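Local coordinates for protein PaxB (Photorhabdus luminescens, PDB 6EK4) that is probably one component of a two-part alpha-helical pore-forming toxin of the YaxAB type, which would act by perforating target membranes, at residues 305-316 / 332-343. Numbering follows the deposited sequence.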
loop_
_atom_site.group_PDB
_atom_site.type_symbol
_atom_site.label_atom_id
_atom_site.label_comp_id
_atom_site.label_asym_id
_atom_site.label_seq_id
_atom_site.Cartn_x
_atom_site.Cartn_y
_atom_site.Cartn_z
ATOM N N LEU A 305 19.159 -9.520 -11.147
ATOM C CA LEU A 305 20.024 -10.536 -10.540
ATOM C C LEU A 305 20.088 -11.784 -11.420
ATOM O O LEU A 305 21.168 -12.316 -11.675
ATOM C CB LEU A 305 19.532 -10.910 -9.138
ATOM C CG LEU A 305 19.682 -9.841 -8.052
ATOM C CD1 LEU A 305 18.805 -10.168 -6.855
ATOM C CD2 LEU A 305 21.135 -9.697 -7.624
ATOM N N GLU A 306 18.924 -12.241 -11.880
ATOM C CA GLU A 306 18.838 -13.359 -12.822
ATOM C C GLU A 306 19.622 -13.050 -14.099
ATOM O O GLU A 306 20.360 -13.897 -14.607
ATOM C CB GLU A 306 17.374 -13.646 -13.174
ATOM C CG GLU A 306 17.157 -14.893 -14.022
ATOM C CD GLU A 306 15.745 -15.003 -14.573
ATOM O OE1 GLU A 306 14.857 -14.239 -14.133
ATOM O OE2 GLU A 306 15.521 -15.861 -15.453
ATOM N N GLN A 307 19.449 -11.834 -14.611
ATOM C CA GLN A 307 20.143 -11.385 -15.816
ATOM C C GLN A 307 21.656 -11.364 -15.605
ATOM O O GLN A 307 22.409 -11.819 -16.464
ATOM C CB GLN A 307 19.647 -9.992 -16.224
ATOM C CG GLN A 307 20.168 -9.500 -17.566
ATOM C CD GLN A 307 19.649 -8.120 -17.931
ATOM O OE1 GLN A 307 18.613 -7.678 -17.431
ATOM N NE2 GLN A 307 20.370 -7.429 -18.807
ATOM N N ALA A 308 22.087 -10.840 -14.459
ATOM C CA ALA A 308 23.509 -10.755 -14.126
ATOM C C ALA A 308 24.189 -12.124 -14.144
ATOM O O ALA A 308 25.268 -12.274 -14.718
ATOM C CB ALA A 308 23.695 -10.094 -12.767
ATOM N N TRP A 309 23.554 -13.120 -13.531
ATOM C CA TRP A 309 24.150 -14.457 -13.436
ATOM C C TRP A 309 24.198 -15.159 -14.795
ATOM O O TRP A 309 25.161 -15.869 -15.089
ATOM C CB TRP A 309 23.419 -15.338 -12.409
ATOM C CG TRP A 309 23.152 -14.691 -11.065
ATOM C CD1 TRP A 309 22.068 -14.911 -10.265
ATOM C CD2 TRP A 309 23.963 -13.722 -10.380
ATOM N NE1 TRP A 309 22.154 -14.151 -9.126
ATOM C CE2 TRP A 309 23.305 -13.411 -9.171
ATOM C CE3 TRP A 309 25.180 -13.089 -10.667
ATOM C CZ2 TRP A 309 23.821 -12.497 -8.251
ATOM C CZ3 TRP A 309 25.692 -12.180 -9.751
ATOM C CH2 TRP A 309 25.012 -11.895 -8.558
ATOM N N ASN A 310 23.167 -14.966 -15.614
ATOM C CA ASN A 310 23.159 -15.509 -16.977
ATOM C C ASN A 310 24.172 -14.806 -17.886
ATOM O O ASN A 310 24.743 -15.431 -18.783
ATOM C CB ASN A 310 21.753 -15.444 -17.591
ATOM C CG ASN A 310 20.851 -16.572 -17.115
ATOM O OD1 ASN A 310 21.308 -17.683 -16.844
ATOM N ND2 ASN A 310 19.557 -16.292 -17.026
ATOM N N ILE A 311 24.387 -13.512 -17.651
ATOM C CA ILE A 311 25.450 -12.764 -18.326
ATOM C C ILE A 311 26.816 -13.287 -17.877
ATOM O O ILE A 311 27.683 -13.559 -18.707
ATOM C CB ILE A 311 25.341 -11.244 -18.055
ATOM C CG1 ILE A 311 24.209 -10.647 -18.897
ATOM C CG2 ILE A 311 26.653 -10.530 -18.371
ATOM C CD1 ILE A 311 23.811 -9.242 -18.497
ATOM N N PHE A 312 26.990 -13.419 -16.563
ATOM C CA PHE A 312 28.222 -13.957 -15.975
ATOM C C PHE A 312 28.568 -15.337 -16.532
ATOM O O PHE A 312 29.732 -15.623 -16.812
ATOM C CB PHE A 312 28.083 -14.056 -14.448
ATOM C CG PHE A 312 28.369 -12.772 -13.708
ATOM C CD1 PHE A 312 28.130 -11.526 -14.284
ATOM C CD2 PHE A 312 28.855 -12.817 -12.407
ATOM C CE1 PHE A 312 28.390 -10.362 -13.582
ATOM C CE2 PHE A 312 29.114 -11.655 -11.703
ATOM C CZ PHE A 312 28.882 -10.425 -12.291
ATOM N N ALA A 313 27.553 -16.184 -16.686
ATOM C CA ALA A 313 27.744 -17.551 -17.176
ATOM C C ALA A 313 28.204 -17.576 -18.633
ATOM O O ALA A 313 29.198 -18.222 -18.963
ATOM C CB ALA A 313 26.459 -18.350 -17.019
ATOM N N LYS A 314 27.480 -16.866 -19.493
ATOM C CA LYS A 314 27.788 -16.829 -20.924
ATOM C C LYS A 314 29.099 -16.093 -21.223
ATOM O O LYS A 314 29.740 -16.355 -22.240
ATOM C CB LYS A 314 26.627 -16.191 -21.697
ATOM C CG LYS A 314 26.758 -16.267 -23.212
ATOM C CD LYS A 314 25.394 -16.363 -23.882
ATOM C CE LYS A 314 25.445 -15.958 -25.348
ATOM N NZ LYS A 314 25.353 -14.480 -25.521
ATOM N N GLN A 315 29.492 -15.182 -20.335
ATOM C CA GLN A 315 30.760 -14.463 -20.468
ATOM C C GLN A 315 31.944 -15.410 -20.266
ATOM O O GLN A 315 32.926 -15.358 -21.011
ATOM C CB GLN A 315 30.826 -13.314 -19.458
ATOM C CG GLN A 315 31.921 -12.298 -19.728
ATOM C CD GLN A 315 31.826 -11.084 -18.819
ATOM O OE1 GLN A 315 31.328 -11.173 -17.696
ATOM N NE2 GLN A 315 32.306 -9.942 -19.302
ATOM N N LEU A 316 31.841 -16.274 -19.259
ATOM C CA LEU A 316 32.857 -17.294 -18.998
ATOM C C LEU A 316 32.783 -18.433 -20.016
ATOM O O LEU A 316 33.791 -19.084 -20.295
ATOM C CB LEU A 316 32.703 -17.859 -17.582
ATOM C CG LEU A 316 32.868 -16.860 -16.433
ATOM C CD1 LEU A 316 32.461 -17.493 -15.112
ATOM C CD2 LEU A 316 34.296 -16.345 -16.354
ATOM N N ILE A 332 37.916 -11.105 -16.316
ATOM C CA ILE A 332 36.483 -11.411 -16.243
ATOM C C ILE A 332 36.081 -11.811 -14.824
ATOM O O ILE A 332 35.034 -11.392 -14.333
ATOM C CB ILE A 332 36.080 -12.544 -17.222
ATOM C CG1 ILE A 332 36.385 -12.159 -18.678
ATOM C CG2 ILE A 332 34.603 -12.896 -17.072
ATOM C CD1 ILE A 332 35.742 -10.869 -19.145
ATOM N N ILE A 333 36.915 -12.619 -14.174
ATOM C CA ILE A 333 36.661 -13.054 -12.800
ATOM C C ILE A 333 36.702 -11.871 -11.831
ATOM O O ILE A 333 35.819 -11.733 -10.984
ATOM C CB ILE A 333 37.665 -14.144 -12.356
ATOM C CG1 ILE A 333 37.397 -15.444 -13.121
ATOM C CG2 ILE A 333 37.572 -14.401 -10.855
ATOM C CD1 ILE A 333 38.531 -16.446 -13.054
ATOM N N HIS A 334 37.721 -11.024 -11.962
ATOM C CA HIS A 334 37.871 -9.855 -11.084
ATOM C C HIS A 334 36.778 -8.806 -11.302
ATOM O O HIS A 334 36.396 -8.108 -10.362
ATOM C CB HIS A 334 39.262 -9.226 -11.236
ATOM C CG HIS A 334 40.323 -9.918 -10.436
ATOM N ND1 HIS A 334 40.961 -11.059 -10.873
ATOM C CD2 HIS A 334 40.849 -9.636 -9.221
ATOM C CE1 HIS A 334 41.837 -11.448 -9.964
ATOM N NE2 HIS A 334 41.789 -10.601 -8.951
ATOM N N LYS A 335 36.281 -8.700 -12.532
ATOM C CA LYS A 335 35.170 -7.795 -12.836
ATOM C C LYS A 335 33.876 -8.343 -12.232
ATOM O O LYS A 335 33.083 -7.595 -11.656
ATOM C CB LYS A 335 35.016 -7.608 -14.348
ATOM C CG LYS A 335 34.314 -6.319 -14.741
ATOM C CD LYS A 335 33.903 -6.327 -16.204
ATOM C CE LYS A 335 33.153 -5.058 -16.574
ATOM N NZ LYS A 335 32.534 -5.147 -17.925
ATOM N N GLN A 336 33.676 -9.654 -12.369
ATOM C CA GLN A 336 32.535 -10.341 -11.762
ATOM C C GLN A 336 32.599 -10.316 -10.235
ATOM O O GLN A 336 31.569 -10.215 -9.573
ATOM C CB GLN A 336 32.452 -11.792 -12.245
ATOM C CG GLN A 336 31.926 -11.945 -13.664
ATOM C CD GLN A 336 31.754 -13.396 -14.078
ATOM O OE1 GLN A 336 31.830 -14.307 -13.253
ATOM N NE2 GLN A 336 31.516 -13.617 -15.365
ATOM N N LEU A 337 33.805 -10.419 -9.683
ATOM C CA LEU A 337 33.990 -10.365 -8.233
ATOM C C LEU A 337 33.726 -8.966 -7.677
ATOM O O LEU A 337 33.064 -8.826 -6.649
ATOM C CB LEU A 337 35.393 -10.838 -7.841
ATOM C CG LEU A 337 35.597 -12.357 -7.804
ATOM C CD1 LEU A 337 37.072 -12.692 -7.646
ATOM C CD2 LEU A 337 34.777 -13.001 -6.693
ATOM N N ASP A 338 34.237 -7.940 -8.357
ATOM C CA ASP A 338 33.982 -6.545 -7.968
ATOM C C ASP A 338 32.487 -6.224 -7.952
ATOM O O ASP A 338 32.024 -5.446 -7.116
ATOM C CB ASP A 338 34.704 -5.570 -8.910
ATOM C CG ASP A 338 36.201 -5.494 -8.651
ATOM O OD1 ASP A 338 36.718 -6.265 -7.814
ATOM O OD2 ASP A 338 36.866 -4.654 -9.295
ATOM N N PHE A 339 31.745 -6.820 -8.882
ATOM C CA PHE A 339 30.292 -6.677 -8.927
ATOM C C PHE A 339 29.634 -7.302 -7.698
ATOM O O PHE A 339 28.700 -6.732 -7.135
ATOM C CB PHE A 339 29.737 -7.317 -10.202
ATOM C CG PHE A 339 28.239 -7.266 -10.304
ATOM C CD1 PHE A 339 27.599 -6.098 -10.685
ATOM C CD2 PHE A 339 27.469 -8.388 -10.021
ATOM C CE1 PHE A 339 26.221 -6.046 -10.780
ATOM C CE2 PHE A 339 26.089 -8.343 -10.117
ATOM C CZ PHE A 339 25.463 -7.169 -10.496
ATOM N N LEU A 340 30.122 -8.472 -7.293
ATOM C CA LEU A 340 29.615 -9.151 -6.097
ATOM C C LEU A 340 30.047 -8.433 -4.818
ATOM O O LEU A 340 29.279 -8.363 -3.856
ATOM C CB LEU A 340 30.080 -10.610 -6.064
ATOM C CG LEU A 340 29.531 -11.517 -7.169
ATOM C CD1 LEU A 340 30.272 -12.846 -7.185
ATOM C CD2 LEU A 340 28.035 -11.740 -7.010
ATOM N N ASP A 341 31.273 -7.906 -4.812
ATOM C CA ASP A 341 31.777 -7.107 -3.687
ATOM C C ASP A 341 30.889 -5.892 -3.429
ATOM O O ASP A 341 30.696 -5.491 -2.280
ATOM C CB ASP A 341 33.214 -6.630 -3.950
ATOM C CG ASP A 341 34.229 -7.765 -3.957
ATOM O OD1 ASP A 341 33.885 -8.896 -3.546
ATOM O OD2 ASP A 341 35.381 -7.521 -4.377
ATOM N N ASP A 342 30.363 -5.312 -4.505
ATOM C CA ASP A 342 29.432 -4.187 -4.416
ATOM C C ASP A 342 28.098 -4.606 -3.796
ATOM O O ASP A 342 27.555 -3.892 -2.957
ATOM C CB ASP A 342 29.193 -3.579 -5.803
ATOM C CG ASP A 342 28.142 -2.487 -5.789
ATOM O OD1 ASP A 342 27.097 -2.661 -6.451
ATOM O OD2 ASP A 342 28.353 -1.462 -5.106
ATOM N N LEU A 343 27.574 -5.756 -4.217
ATOM C CA LEU A 343 26.313 -6.269 -3.679
ATOM C C LEU A 343 26.428 -6.594 -2.190
ATOM O O LEU A 343 25.500 -6.338 -1.422
ATOM C CB LEU A 343 25.852 -7.509 -4.451
ATOM C CG LEU A 343 25.428 -7.299 -5.907
ATOM C CD1 LEU A 343 25.074 -8.632 -6.548
ATOM C CD2 LEU A 343 24.259 -6.330 -6.013
#
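I332 opens the contact by meeting two residues of the facing helix: its CG2 wedges between L316 and Q315, 3.5 Å from CD2 of L316, while CD1 lies against the Q315 amide, nearest its NE2. That amide comes from the opposite direction on an extended chain, CG anti to the backbone N (chi1 -165°), and its OE1 is hydrogen-bonded to the hydroxyl of Y14.

One turn on, Q336 crosses the gap where the two backbones are nearest, its CA 7.0 Å from that of F312. CG of Q336 sits over the centre of the F312 ring, 3.4 Å from the centroid and 11° off the ring normal, a CH-pi contact. Beyond it the amide slides along the same face, its plane nearly parallel to the ring, and L316 flanks its end. NE2 of Q336 finds two acceptors, both through weak bonds: the carbonyl O of F312 at 3.0 Å, a bent bond, and OE1 of Q315, a nearly straight but long approach. The buried NE2 of Q336 is thus given two partners, neither strong, and OE1 of Q315 is shared between Q336 and Y14.

F339 meets F312 obliquely, with CD2 3.4 Å from CZ of F312. Its CE2 touches CB of A308, and CZ3 of W309 comes to the F339 ring edge. Next, CD2 of L340 packs 3.4 Å from CH2 of W309. CD1 of L343 reaches the same indole carbon and, more distantly, L305.

Axes 11.1 Å apart and running at 169° describe an antiparallel helical hairpin: helix 326-348 folds back along helix 247-321, with the segment around Y14 and helix 42-73 adding further contacts, in the elongated helical bundle of this alpha-helical toxin.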